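Local coordinates for protein prophenoloxidase b (Marsupenaeus japonicus, PDB 3WKY) that is a hemolymph zymogen that, once activated, probably oxidises monophenols and o-diphenols at a type 3 dicopper centre, at residues G311-E316 / V321-N326. Sequence-based numbering, arbitrary orientation. Where two conformers were deposited one is given.
Sequences GYLIHE and VRLTDN
Strands 312-314 and 320-322 pair as a short antiparallel beta hairpin that follows helix 294-310 in the copper-containing domain. Leu313 and Val321 form the hydrogen-bonded pair: Val321 N reaches Leu313 O at 2.7 Å, in the carbonyl plane, and Leu313 N reaches Val321 O at 2.9 Å. Beyond the non-hydrogen-bonded pair Tyr312 and Arg322, Leu323 N donates to Gly311 O at 2.9 Å, from 42° above the carbonyl plane. Leu313 and Val321 share one face of the ladder; just beyond the strand, Leu323 crosses Leu313 at about a right angle. CG of Leu313 lies 3.9 Å from CD2 of Leu323. With CG anti to its own carbonyl carbon (chi1 -64°), Leu323 lays CD1 and CD2 against the CG and methyls of Leu313; Leu337 and Val338 of helix 334-343 also touch it. With only an alanine here, the methyls would be gone, and a gap is likely to open between Leu313 and that helix. On the face of Tyr312 and Arg322, the Arg322 guanidinium makes a salt bridge with Glu331 and a hydrogen bond to Cys687 O of a neighbouring subunit. Near the turn, CB of His315 touches Val321 CG2, close to the Asn317 glycan. Gly311, with positive phi, is the C-prime residue of the Schellman motif ending helix 294-310, which passes directly into this two-stranded antiparallel beta hairpin.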
ATOM      1  N   GLY A 311     -19.092   6.196  31.958  1.00 17.36           N
ATOM      2  CA  GLY A 311     -18.942   6.673  33.330  1.00 19.26           C
ATOM      3  C   GLY A 311     -18.831   5.616  34.420  1.00 21.92           C
ATOM      4  O   GLY A 311     -19.037   5.913  35.597  1.00 19.04           O
ATOM      5  N   TYR A 312     -18.492   4.388  34.042  1.00 15.60           N
ATOM      6  CA  TYR A 312     -18.280   3.348  35.030  0.53 16.48           C
ATOM      7  C   TYR A 312     -17.413   2.218  34.512  1.00 20.42           C
ATOM      8  O   TYR A 312     -17.372   1.916  33.322  1.00 17.23           O
ATOM      9  CB  TYR A 312     -19.605   2.810  35.592  0.53 23.77           C
ATOM     10  CG  TYR A 312     -20.566   2.259  34.565  0.53 20.42           C
ATOM     11  CD1 TYR A 312     -20.435   0.964  34.092  0.53 23.60           C
ATOM     12  CD2 TYR A 312     -21.622   3.026  34.087  0.53 23.54           C
ATOM     13  CE1 TYR A 312     -21.315   0.448  33.157  0.53 30.93           C
ATOM     14  CE2 TYR A 312     -22.509   2.512  33.144  0.53 26.54           C
ATOM     15  CZ  TYR A 312     -22.348   1.221  32.690  0.53 28.30           C
ATOM     16  OH  TYR A 312     -23.217   0.693  31.757  0.53 31.42           O
ATOM     17  N   LEU A 313     -16.673   1.623  35.440  1.00 17.42           N
ATOM     18  CA  LEU A 313     -15.861   0.456  35.102  1.00 17.41           C
ATOM     19  C   LEU A 313     -16.565  -0.783  35.619  1.00 23.20           C
ATOM     20  O   LEU A 313     -17.371  -0.713  36.553  1.00 22.99           O
ATOM     21  CB  LEU A 313     -14.466   0.554  35.724  1.00 16.77           C
ATOM     22  CG  LEU A 313     -13.631   1.760  35.294  1.00 18.54           C
ATOM     23  CD1 LEU A 313     -12.236   1.713  35.940  1.00 19.64           C
ATOM     24  CD2 LEU A 313     -13.529   1.830  33.770  1.00 17.97           C
ATOM     25  N   ILE A 314     -16.279  -1.928  35.010  1.00 20.67           N
ATOM     26  CA  ILE A 314     -16.831  -3.169  35.518  0.58 23.23           C
ATOM     27  C   ILE A 314     -15.793  -3.882  36.373  1.00 23.36           C
ATOM     28  O   ILE A 314     -14.667  -4.140  35.940  1.00 21.04           O
ATOM     29  CB  ILE A 314     -17.398  -4.082  34.400  0.58 26.60           C
ATOM     30  CG1 ILE A 314     -17.947  -5.375  35.009  0.58 28.34           C
ATOM     31  CG2 ILE A 314     -16.352  -4.369  33.322  0.58 23.98           C
ATOM     32  CD1 ILE A 314     -18.796  -6.191  34.061  0.58 32.72           C
ATOM     33  N   HIS A 315     -16.171  -4.173  37.611  1.00 22.46           N
ATOM     34  CA  HIS A 315     -15.260  -4.840  38.526  1.00 20.48           C
ATOM     35  C   HIS A 315     -15.152  -6.302  38.129  1.00 22.52           C
ATOM     36  O   HIS A 315     -16.082  -6.867  37.552  1.00 25.14           O
ATOM     37  CB  HIS A 315     -15.765  -4.720  39.971  1.00 26.43           C
ATOM     38  CG  HIS A 315     -14.699  -4.936  40.999  1.00 29.99           C
ATOM     39  ND1 HIS A 315     -14.196  -6.184  41.296  1.00 37.58           N
ATOM     40  CD2 HIS A 315     -14.034  -4.062  41.790  1.00 35.20           C
ATOM     41  CE1 HIS A 315     -13.264  -6.071  42.228  1.00 34.59           C
ATOM     42  NE2 HIS A 315     -13.146  -4.794  42.545  1.00 33.66           N
ATOM     43  N   GLU A 316     -14.012  -6.919  38.409  1.00 23.46           N
ATOM     44  CA  GLU A 316     -13.874  -8.334  38.086  0.56 27.44           C
ATOM     45  C   GLU A 316     -14.881  -9.164  38.874  1.00 34.36           C
ATOM     46  O   GLU A 316     -15.240 -10.264  38.453  1.00 31.18           O
ATOM     47  CB  GLU A 316     -12.441  -8.837  38.272  0.56 27.65           C
ATOM     48  CG  GLU A 316     -11.868  -8.673  39.663  0.56 29.27           C
ATOM     49  CD  GLU A 316     -10.436  -9.166  39.741  0.56 39.49           C
ATOM     50  OE1 GLU A 316      -9.982  -9.830  38.781  0.56 42.02           O
ATOM     51  OE2 GLU A 316      -9.763  -8.885  40.754  0.56 39.53           O
ATOM     52  N   VAL A 321     -18.504   0.068  38.926  1.00 20.16           N
ATOM     53  CA  VAL A 321     -17.890   1.079  39.777  1.00 20.87           C
ATOM     54  C   VAL A 321     -18.009   2.434  39.093  1.00 22.96           C
ATOM     55  O   VAL A 321     -17.459   2.631  38.006  1.00 20.28           O
ATOM     56  CB  VAL A 321     -16.392   0.794  40.027  1.00 23.26           C
ATOM     57  CG1 VAL A 321     -15.860   1.730  41.111  1.00 25.81           C
ATOM     58  CG2 VAL A 321     -16.179  -0.655  40.430  1.00 34.92           C
ATOM     59  N   ARG A 322     -18.728   3.367  39.714  1.00 18.55           N
ATOM     60  CA  ARG A 322     -18.889   4.693  39.139  1.00 19.98           C
ATOM     61  C   ARG A 322     -17.567   5.453  39.064  1.00 18.79           C
ATOM     62  O   ARG A 322     -16.748   5.379  39.984  1.00 19.90           O
ATOM     63  CB  ARG A 322     -19.890   5.506  39.970  1.00 24.56           C
ATOM     64  CG  ARG A 322     -19.974   6.957  39.588  1.00 25.92           C
ATOM     65  CD  ARG A 322     -21.121   7.675  40.310  1.00 27.06           C
ATOM     66  NE  ARG A 322     -20.748   8.103  41.654  1.00 27.39           N
ATOM     67  CZ  ARG A 322     -21.405   9.038  42.335  1.00 31.77           C
ATOM     68  NH1 ARG A 322     -22.460   9.633  41.792  1.00 26.17           N
ATOM     69  NH2 ARG A 322     -21.003   9.383  43.547  1.00 31.11           N
ATOM     70  N   LEU A 323     -17.368   6.181  37.963  1.00 16.33           N
ATOM     71  CA  LEU A 323     -16.228   7.075  37.794  1.00 15.11           C
ATOM     72  C   LEU A 323     -16.680   8.513  37.999  1.00 16.23           C
ATOM     73  O   LEU A 323     -17.510   9.025  37.245  1.00 18.56           O
ATOM     74  CB  LEU A 323     -15.647   6.955  36.374  1.00 15.45           C
ATOM     75  CG  LEU A 323     -15.057   5.605  35.988  1.00 14.37           C
ATOM     76  CD1 LEU A 323     -14.607   5.662  34.509  1.00 16.72           C
ATOM     77  CD2 LEU A 323     -13.874   5.257  36.890  1.00 14.77           C
ATOM     78  N   THR A 324     -16.140   9.180  39.013  1.00 16.02           N
ATOM     79  CA  THR A 324     -16.477  10.593  39.211  1.00 15.27           C
ATOM     80  C   THR A 324     -15.355  11.323  39.932  1.00 16.29           C
ATOM     81  O   THR A 324     -14.725  10.754  40.826  1.00 17.03           O
ATOM     82  CB  THR A 324     -17.817  10.755  39.999  1.00 21.20           C
ATOM     83  OG1 THR A 324     -18.131  12.145  40.128  1.00 19.38           O
ATOM     84  CG2 THR A 324     -17.721  10.133  41.396  1.00 20.96           C
ATOM     85  N   ASP A 325     -15.088  12.569  39.537  1.00 15.82           N
ATOM     86  CA  ASP A 325     -14.133  13.389  40.270  1.00 20.41           C
ATOM     87  C   ASP A 325     -14.868  14.326  41.239  1.00 16.89           C
ATOM     88  O   ASP A 325     -14.263  15.238  41.802  1.00 18.46           O
ATOM     89  CB  ASP A 325     -13.224  14.190  39.330  1.00 15.33           C
ATOM     90  CG  ASP A 325     -12.108  13.337  38.704  1.00 14.72           C
ATOM     91  OD1 ASP A 325     -12.124  12.097  38.873  1.00 16.65           O
ATOM     92  OD2 ASP A 325     -11.218  13.913  38.043  1.00 17.24           O
ATOM     93  N   ASN A 326     -16.173  14.089  41.394  1.00 17.15           N
ATOM     94  CA  ASN A 326     -16.987  14.690  42.467  1.00 21.02           C
ATOM     95  C   ASN A 326     -17.441  13.553  43.399  1.00 18.34           C
ATOM     96  O   ASN A 326     -18.634  13.263  43.481  1.00 23.93           O
ATOM     97  CB  ASN A 326     -18.267  15.338  41.905  1.00 20.88           C
ATOM     98  CG  ASN A 326     -18.025  16.639  41.129  1.00 18.00           C
ATOM     99  OD1 ASN A 326     -17.056  17.365  41.351  1.00 22.56           O
ATOM    100  ND2 ASN A 326     -18.955  16.951  40.228  1.00 19.21           N
TER